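Local coordinates for protein transketolase (Campylobacter jejuni, PDB 3M7I) that belongs to the thiamine diphosphate-dependent transketolase family and binds that cofactor in a two-chain assembly, at residues Asp340-Asp345 and Val499-Lys504; Ala415-Phe420 and Ile441-Ser446. All blocks are in the same frame, centred on the assembly; numbering follows the deposited sequence.

Interaction 1: residues Asp340-Asp345 and Val499-Lys504; sequences DLATRD and VLSRQK. With RP5 (5-O-phosphono-beta-D-ribofuranose), chain E.
T343 and S501 join the start of helix 343-357 to the loop that leaves strand 496-499, in the pyrimidine-binding part of this transketolase. The contact is mainly polar, and its far end binds a phosphate. T343 N donates to S501 OG at 3.1 Å. In return, S501 N donates to T343 OG1 at 2.9 Å and nearly straight, 170° at the hydrogen. Each hydroxyl thus accepts from the other residue's backbone N-H. T343 OG1 sits between its own N and carbonyl carbon (chi1 49°), which turns it to the loop backbone. S501 OG also donates to Q503 O at 2.7 Å, a bond within the loop to the residue two further on. A water accepts from T343 OG1 and donates to V499 O.

A342, at the N-cap position, sets its methyl against the carbonyl oxygens of R502 and Q503. The L500 side chain packs beside T343, with CD2 near the T343 carbonyl. One residue along, R344 N donates to S501 O at 3.3 Å. R344 NE makes a weak bond to R502 O.

The R344 and R502 side chains run side by side, both extended from CG to NE. R502 CG lies over one face of the R344 guanidinium, toward its rim. R344 NH1 reaches RP5 O1X at 3.0 Å and also bonds S371 O. R502 grips the phosphate along its guanidinium edge: NE meets O2X of RP5 at 2.7 Å, and NH1 meets O3X of RP5 at 2.8 Å. The two arginines therefore share one anion and use all three of its terminal oxygens. The negative charge of the phosphate probably favours both guanidinium groups here, while the paired N-H-to-hydroxyl bonds of T343 and S501 hold together the two backbones from which the arginines start.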
loop_
_atom_site.group_PDB
_atom_site.type_symbol
_atom_site.label_atom_id
_atom_site.label_comp_id
_atom_site.label_asym_id
_atom_site.label_seq_id
_atom_site.Cartn_x
_atom_site.Cartn_y
_atom_site.Cartn_z
ATOM N N ASP A 340 -25.115 -23.438 -5.457
ATOM C CA ASP A 340 -24.690 -22.672 -4.277
ATOM C C ASP A 340 -23.188 -22.866 -4.150
ATOM O O ASP A 340 -22.693 -23.983 -4.043
ATOM C CB ASP A 340 -25.399 -23.115 -2.991
ATOM C CG ASP A 340 -26.922 -22.915 -3.043
ATOM O OD1 ASP A 340 -27.463 -22.260 -3.960
ATOM O OD2 ASP A 340 -27.575 -23.486 -2.141
ATOM N N LEU A 341 -22.426 -21.783 -4.184
ATOM C CA LEU A 341 -20.976 -21.944 -4.058
ATOM C C LEU A 341 -20.403 -20.649 -3.499
ATOM O O LEU A 341 -21.079 -19.646 -3.545
ATOM C CB LEU A 341 -20.341 -22.290 -5.387
ATOM C CG LEU A 341 -20.871 -21.485 -6.556
ATOM C CD1 LEU A 341 -20.379 -19.985 -6.579
ATOM C CD2 LEU A 341 -20.452 -22.334 -7.781
ATOM N N ALA A 342 -19.250 -20.731 -2.868
ATOM C CA ALA A 342 -18.483 -19.505 -2.521
ATOM C C ALA A 342 -17.949 -18.967 -3.861
ATOM O O ALA A 342 -17.483 -19.738 -4.693
ATOM C CB ALA A 342 -17.313 -19.837 -1.570
ATOM N N THR A 343 -17.923 -17.661 -4.036
ATOM C CA THR A 343 -17.496 -17.160 -5.317
ATOM C C THR A 343 -15.977 -17.259 -5.448
ATOM O O THR A 343 -15.497 -17.186 -6.583
ATOM C CB THR A 343 -17.980 -15.744 -5.598
ATOM O OG1 THR A 343 -17.708 -14.894 -4.475
ATOM C CG2 THR A 343 -19.540 -15.763 -5.854
ATOM N N ARG A 344 -15.245 -17.513 -4.371
ATOM C CA ARG A 344 -13.800 -17.869 -4.576
ATOM C C ARG A 344 -13.674 -19.166 -5.397
ATOM O O ARG A 344 -12.743 -19.353 -6.184
ATOM C CB ARG A 344 -13.030 -17.947 -3.293
ATOM C CG ARG A 344 -13.467 -18.941 -2.319
ATOM C CD ARG A 344 -12.481 -19.041 -1.173
ATOM N NE ARG A 344 -13.019 -19.903 -0.098
ATOM C CZ ARG A 344 -12.293 -20.447 0.871
ATOM N NH1 ARG A 344 -10.946 -20.341 0.900
ATOM N NH2 ARG A 344 -12.904 -21.228 1.797
ATOM N N ASP A 345 -14.632 -20.045 -5.181
ATOM C CA ASP A 345 -14.656 -21.333 -5.819
ATOM C C ASP A 345 -15.123 -21.292 -7.267
ATOM O O ASP A 345 -14.513 -21.877 -8.097
ATOM C CB ASP A 345 -15.473 -22.329 -5.010
ATOM C CG ASP A 345 -14.822 -22.703 -3.696
ATOM O OD1 ASP A 345 -13.604 -22.764 -3.567
ATOM O OD2 ASP A 345 -15.546 -22.953 -2.768
ATOM N N VAL A 499 -14.119 -9.395 -6.600
ATOM C CA VAL A 499 -14.227 -9.326 -5.158
ATOM C C VAL A 499 -15.117 -10.486 -4.781
ATOM O O VAL A 499 -16.296 -10.495 -5.103
ATOM C CB VAL A 499 -14.819 -7.982 -4.697
ATOM C CG1 VAL A 499 -15.082 -7.970 -3.184
ATOM C CG2 VAL A 499 -13.884 -6.807 -5.137
ATOM N N LEU A 500 -14.535 -11.436 -4.095
ATOM C CA LEU A 500 -15.073 -12.803 -3.961
ATOM C C LEU A 500 -15.195 -13.262 -2.488
ATOM O O LEU A 500 -14.447 -12.866 -1.646
ATOM C CB LEU A 500 -14.142 -13.768 -4.756
ATOM C CG LEU A 500 -13.890 -13.311 -6.178
ATOM C CD1 LEU A 500 -12.634 -14.065 -6.794
ATOM C CD2 LEU A 500 -15.165 -13.493 -6.955
ATOM N N SER A 501 -16.189 -14.107 -2.187
ATOM C CA SER A 501 -16.445 -14.528 -0.846
ATOM C C SER A 501 -15.647 -15.745 -0.391
ATOM O O SER A 501 -15.365 -16.628 -1.224
ATOM C CB SER A 501 -17.905 -14.948 -0.652
ATOM O OG SER A 501 -18.227 -16.107 -1.427
ATOM N N ARG A 502 -15.366 -15.807 0.893
ATOM C CA ARG A 502 -14.853 -17.055 1.518
ATOM C C ARG A 502 -15.992 -18.035 1.656
ATOM O O ARG A 502 -15.842 -19.218 1.361
ATOM C CB ARG A 502 -14.274 -16.749 2.873
ATOM C CG ARG A 502 -13.716 -17.967 3.623
ATOM C CD ARG A 502 -13.281 -17.610 5.024
ATOM N NE ARG A 502 -12.474 -18.663 5.629
ATOM C CZ ARG A 502 -12.816 -19.407 6.660
ATOM N NH1 ARG A 502 -11.957 -20.366 7.078
ATOM N NH2 ARG A 502 -13.960 -19.212 7.307
ATOM N N GLN A 503 -17.161 -17.523 2.053
ATOM C CA GLN A 503 -18.251 -18.391 2.442
ATOM C C GLN A 503 -19.187 -18.703 1.274
ATOM O O GLN A 503 -19.304 -17.963 0.285
ATOM C CB GLN A 503 -19.061 -17.771 3.592
ATOM C CG GLN A 503 -20.034 -16.639 3.133
ATOM C CD GLN A 503 -19.427 -15.211 2.982
ATOM O OE1 GLN A 503 -20.199 -14.204 2.878
ATOM N NE2 GLN A 503 -18.095 -15.086 3.011
ATOM N N LYS A 504 -19.934 -19.802 1.416
ATOM C CA LYS A 504 -20.845 -20.213 0.396
ATOM C C LYS A 504 -22.023 -19.246 0.211
ATOM O O LYS A 504 -22.617 -18.806 1.199
ATOM C CB LYS A 504 -21.376 -21.599 0.787
ATOM C CG LYS A 504 -22.279 -22.224 -0.235
ATOM C CD LYS A 504 -22.442 -23.763 0.071
ATOM C CE LYS A 504 -21.075 -24.536 -0.035
ATOM N NZ LYS A 504 -21.273 -26.029 -0.354
HETATM C C1 RP5 E . -5.068 -17.007 7.294
HETATM O O4 RP5 E . -5.962 -17.193 6.236
HETATM C C2 RP5 E . -4.415 -18.356 7.530
HETATM O O2 RP5 E . -3.107 -18.271 7.021
HETATM C C3 RP5 E . -5.347 -19.384 6.907
HETATM O O3 RP5 E . -4.710 -20.428 6.199
HETATM C C4 RP5 E . -6.125 -18.550 5.928
HETATM C C5 RP5 E . -7.584 -18.863 6.049
HETATM O O5 RP5 E . -7.788 -20.104 5.389
HETATM P "P'" RP5 E . -9.167 -20.189 4.653
HETATM O O1X RP5 E . -9.069 -20.582 3.208
HETATM O O2X RP5 E . -9.822 -18.718 4.922
HETATM O O3X RP5 E . -10.114 -21.358 5.247
HETATM O O1 RP5 E . -5.782 -16.658 8.464
HETATM O O HOH W 1 -18.519 -12.244 -4.504
#

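Interaction 2: residues Ala415-Phe420 and Ile441-Ser446; sequences ATFFIF and IFTHDS. With TPP (thiamine diphosphate), chain B; RP5 (5-O-phosphono-beta-D-ribofuranose), chain E.
F417, the last residue of strand 411-417, meets H444, the first residue after strand 439-443. The two parallel strands are neighbours and form a beta-alpha-beta unit with helix 425-434. The tight part is the strand pair and the rings at its end. T416 N donates to I441 O at 3.1 Å, and T443 N to T416 O at 3.2 Å. F418 N then donates to T443 O at 2.8 Å. The A415 methyl packs against I441 CB. F442, on the T416 face, meets F418 just beyond the strand: F418 CD1 to F442 CD2 is 3.5 Å. Their planes lie within 23° of each other, but the rings are displaced and hardly cover one another. F417 CE1 sits over the centre of the H444 ring, with the planes tilted by 33°.

The looser part, also buried, is where one water links H444 O to I419 N. F420 lays one face against the pyrimidine of thiamine diphosphate and has I419 CG2 on the other. H444 ND1 donates to T443 OG1 at 2.7 Å, and H444 NE2 donates to RP5 O2X at 2.7 Å. Held through ND1, the H444 ring is fixed with NE2 toward the phosphate, and F417 covers one face.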
loop_
_atom_site.group_PDB
_atom_site.type_symbol
_atom_site.label_atom_id
_atom_site.label_comp_id
_atom_site.label_asym_id
_atom_site.label_seq_id
_atom_site.Cartn_x
_atom_site.Cartn_y
_atom_site.Cartn_z
ATOM N N ALA A 415 -3.459 -12.332 -7.340
ATOM C CA ALA A 415 -4.374 -12.767 -6.283
ATOM C C ALA A 415 -3.848 -12.630 -4.878
ATOM O O ALA A 415 -2.688 -12.962 -4.560
ATOM C CB ALA A 415 -4.839 -14.265 -6.572
ATOM N N THR A 416 -4.768 -12.165 -4.011
ATOM C CA THR A 416 -4.614 -12.112 -2.578
ATOM C C THR A 416 -6.020 -11.942 -1.904
ATOM O O THR A 416 -7.022 -11.890 -2.632
ATOM C CB THR A 416 -3.622 -11.009 -2.129
ATOM O OG1 THR A 416 -3.365 -11.149 -0.735
ATOM C CG2 THR A 416 -4.103 -9.584 -2.583
ATOM N N PHE A 417 -6.028 -11.871 -0.561
ATOM C CA PHE A 417 -7.250 -11.508 0.209
ATOM C C PHE A 417 -7.550 -10.030 -0.084
ATOM O O PHE A 417 -6.657 -9.186 -0.255
ATOM C CB PHE A 417 -7.122 -11.667 1.700
ATOM C CG PHE A 417 -6.924 -13.074 2.190
ATOM C CD1 PHE A 417 -7.436 -14.152 1.476
ATOM C CD2 PHE A 417 -6.268 -13.291 3.346
ATOM C CE1 PHE A 417 -7.252 -15.438 1.971
ATOM C CE2 PHE A 417 -6.079 -14.620 3.839
ATOM C CZ PHE A 417 -6.604 -15.630 3.152
ATOM N N PHE A 418 -8.822 -9.679 -0.179
ATOM C CA PHE A 418 -9.150 -8.302 -0.490
ATOM C C PHE A 418 -8.579 -7.310 0.505
ATOM O O PHE A 418 -8.216 -6.179 0.084
ATOM C CB PHE A 418 -10.702 -8.185 -0.521
ATOM C CG PHE A 418 -11.277 -6.890 -1.066
ATOM C CD1 PHE A 418 -10.683 -6.159 -2.058
ATOM C CD2 PHE A 418 -12.560 -6.531 -0.678
ATOM C CE1 PHE A 418 -11.267 -5.036 -2.575
ATOM C CE2 PHE A 418 -13.192 -5.441 -1.244
ATOM C CZ PHE A 418 -12.554 -4.709 -2.212
ATOM N N ILE A 419 -8.445 -7.703 1.792
ATOM C CA ILE A 419 -7.876 -6.812 2.757
ATOM C C ILE A 419 -6.434 -6.453 2.341
ATOM O O ILE A 419 -6.003 -5.319 2.530
ATOM C CB ILE A 419 -7.947 -7.320 4.222
ATOM C CG1 ILE A 419 -7.519 -6.222 5.193
ATOM C CG2 ILE A 419 -7.128 -8.603 4.384
ATOM C CD1 ILE A 419 -8.146 -4.889 5.064
ATOM N N PHE A 420 -5.702 -7.405 1.790
ATOM C CA PHE A 420 -4.324 -7.128 1.398
ATOM C C PHE A 420 -4.181 -6.571 -0.029
ATOM O O PHE A 420 -3.053 -6.359 -0.483
ATOM C CB PHE A 420 -3.457 -8.357 1.685
ATOM C CG PHE A 420 -3.580 -8.857 3.103
ATOM C CD1 PHE A 420 -3.483 -8.027 4.144
ATOM C CD2 PHE A 420 -3.792 -10.200 3.365
ATOM C CE1 PHE A 420 -3.624 -8.478 5.523
ATOM C CE2 PHE A 420 -3.938 -10.663 4.697
ATOM C CZ PHE A 420 -3.856 -9.788 5.752
ATOM N N ILE A 441 -7.560 -10.580 -8.452
ATOM C CA ILE A 441 -8.442 -11.522 -7.767
ATOM C C ILE A 441 -8.349 -11.350 -6.230
ATOM O O ILE A 441 -7.335 -11.570 -5.588
ATOM C CB ILE A 441 -8.055 -12.995 -8.164
ATOM C CG1 ILE A 441 -7.897 -13.143 -9.692
ATOM C CG2 ILE A 441 -8.965 -13.993 -7.500
ATOM C CD1 ILE A 441 -9.104 -12.748 -10.459
ATOM N N PHE A 442 -9.463 -10.882 -5.642
ATOM C CA PHE A 442 -9.501 -10.536 -4.251
ATOM C C PHE A 442 -10.618 -11.367 -3.540
ATOM O O PHE A 442 -11.828 -11.032 -3.603
ATOM C CB PHE A 442 -9.838 -9.035 -4.060
ATOM C CG PHE A 442 -8.819 -8.082 -4.629
ATOM C CD1 PHE A 442 -7.469 -8.349 -4.626
ATOM C CD2 PHE A 442 -9.262 -6.890 -5.207
ATOM C CE1 PHE A 442 -6.565 -7.406 -5.132
ATOM C CE2 PHE A 442 -8.361 -5.944 -5.719
ATOM C CZ PHE A 442 -7.012 -6.245 -5.716
ATOM N N THR A 443 -10.195 -12.370 -2.818
ATOM C CA THR A 443 -11.105 -13.218 -2.024
ATOM C C THR A 443 -11.316 -12.710 -0.625
ATOM O O THR A 443 -10.700 -11.755 -0.171
ATOM C CB THR A 443 -10.683 -14.720 -2.087
ATOM O OG1 THR A 443 -9.563 -14.977 -1.216
ATOM C CG2 THR A 443 -10.441 -15.143 -3.598
ATOM N N HIS A 444 -12.193 -13.373 0.135
ATOM C CA HIS A 444 -12.334 -13.035 1.554
ATOM C C HIS A 444 -12.821 -11.586 1.704
ATOM O O HIS A 444 -12.284 -10.770 2.429
ATOM C CB HIS A 444 -11.036 -13.346 2.305
ATOM C CG HIS A 444 -10.739 -14.810 2.379
ATOM N ND1 HIS A 444 -10.562 -15.607 1.249
ATOM C CD2 HIS A 444 -10.504 -15.606 3.451
ATOM C CE1 HIS A 444 -10.315 -16.847 1.646
ATOM N NE2 HIS A 444 -10.253 -16.870 2.971
ATOM N N ASP A 445 -13.924 -11.330 1.055
ATOM C CA ASP A 445 -14.303 -9.951 0.772
ATOM C C ASP A 445 -14.959 -9.169 1.915
ATOM O O ASP A 445 -15.238 -7.973 1.735
ATOM C CB ASP A 445 -15.235 -9.872 -0.403
ATOM C CG ASP A 445 -16.616 -10.449 -0.142
ATOM O OD1 ASP A 445 -16.767 -11.493 0.542
ATOM O OD2 ASP A 445 -17.608 -9.863 -0.677
ATOM N N SER A 446 -15.300 -9.809 3.033
ATOM C CA SER A 446 -16.073 -9.098 4.046
ATOM C C SER A 446 -15.953 -9.709 5.446
ATOM O O SER A 446 -15.156 -10.620 5.668
ATOM C CB SER A 446 -17.535 -9.124 3.632
ATOM O OG SER A 446 -18.105 -10.345 3.997
HETATM N "N1'" TPP B . -0.384 -11.081 3.367
HETATM C "C2'" TPP B . -0.205 -10.320 4.435
HETATM C CM2 TPP B . 0.375 -8.927 4.326
HETATM N "N3'" TPP B . -0.626 -10.757 5.617
HETATM C "C4'" TPP B . -1.215 -11.937 5.790
HETATM N "N4'" TPP B . -1.591 -12.267 7.025
HETATM C "C5'" TPP B . -1.360 -12.834 4.643
HETATM C "C6'" TPP B . -0.926 -12.305 3.458
HETATM C "C7'" TPP B . -2.006 -14.193 4.710
HETATM N N3 TPP B . -1.197 -15.093 5.498
HETATM C C2 TPP B . -1.404 -15.449 6.763
HETATM S S1 TPP B . -0.128 -16.452 7.442
HETATM C C5 TPP B . 0.604 -16.463 5.861
HETATM C C4 TPP B . -0.086 -15.634 4.963
HETATM C CM4 TPP B . 0.423 -15.483 3.553
HETATM C C6 TPP B . 1.853 -17.194 5.484
HETATM C C7 TPP B . 2.473 -17.788 6.677
HETATM O O7 TPP B . 3.794 -18.036 6.314
HETATM P PA TPP B . 4.785 -18.089 7.511
HETATM O O1A TPP B . 5.107 -16.738 8.040
HETATM O O2A TPP B . 5.938 -18.852 6.941
HETATM O O3A TPP B . 3.958 -18.799 8.694
HETATM P PB TPP B . 4.025 -20.359 9.092
HETATM O O1B TPP B . 3.017 -20.458 10.185
HETATM O O2B TPP B . 5.500 -20.688 9.335
HETATM O O3B TPP B . 3.475 -21.109 7.912
HETATM C C1 RP5 E . -5.068 -17.007 7.294
HETATM O O4 RP5 E . -5.962 -17.193 6.236
HETATM C C2 RP5 E . -4.415 -18.356 7.530
HETATM O O2 RP5 E . -3.107 -18.271 7.021
HETATM C C3 RP5 E . -5.347 -19.384 6.907
HETATM O O3 RP5 E . -4.710 -20.428 6.199
HETATM C C4 RP5 E . -6.125 -18.550 5.928
HETATM C C5 RP5 E . -7.584 -18.863 6.049
HETATM O O5 RP5 E . -7.788 -20.104 5.389
HETATM P "P'" RP5 E . -9.167 -20.189 4.653
HETATM O O1X RP5 E . -9.069 -20.582 3.208
HETATM O O2X RP5 E . -9.822 -18.718 4.922
HETATM O O3X RP5 E . -10.114 -21.358 5.247
HETATM O O1 RP5 E . -5.782 -16.658 8.464
HETATM O O HOH W 2 -9.759 -10.056 3.030
#

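Interactions 1 and 2 lie about 11 Å apart, centre to centre, in the pyrimidine-binding region. Interaction 2 lies within the six-stranded parallel sheet. Interaction 1 lies at its end, where the loop after strand 496-499 meets the start of helix 343-357. Along the chain the order is 340-345, 415-420, 441-446, 499-504, so interaction 1 brackets interaction 2. Strand 439-443 lies between strands 411-417 and 496-499 and connects the two contacts: L500 N probably bonds F442 O at 2.8 Å, and D445 packs on V499 and S501. Both contacts end at the phosphate of RP5. S371 and D452 of the same chain and H259 of the second subunit also bond RP5. The ligand site therefore combines distant parts of one chain with a residue across the dimer interface.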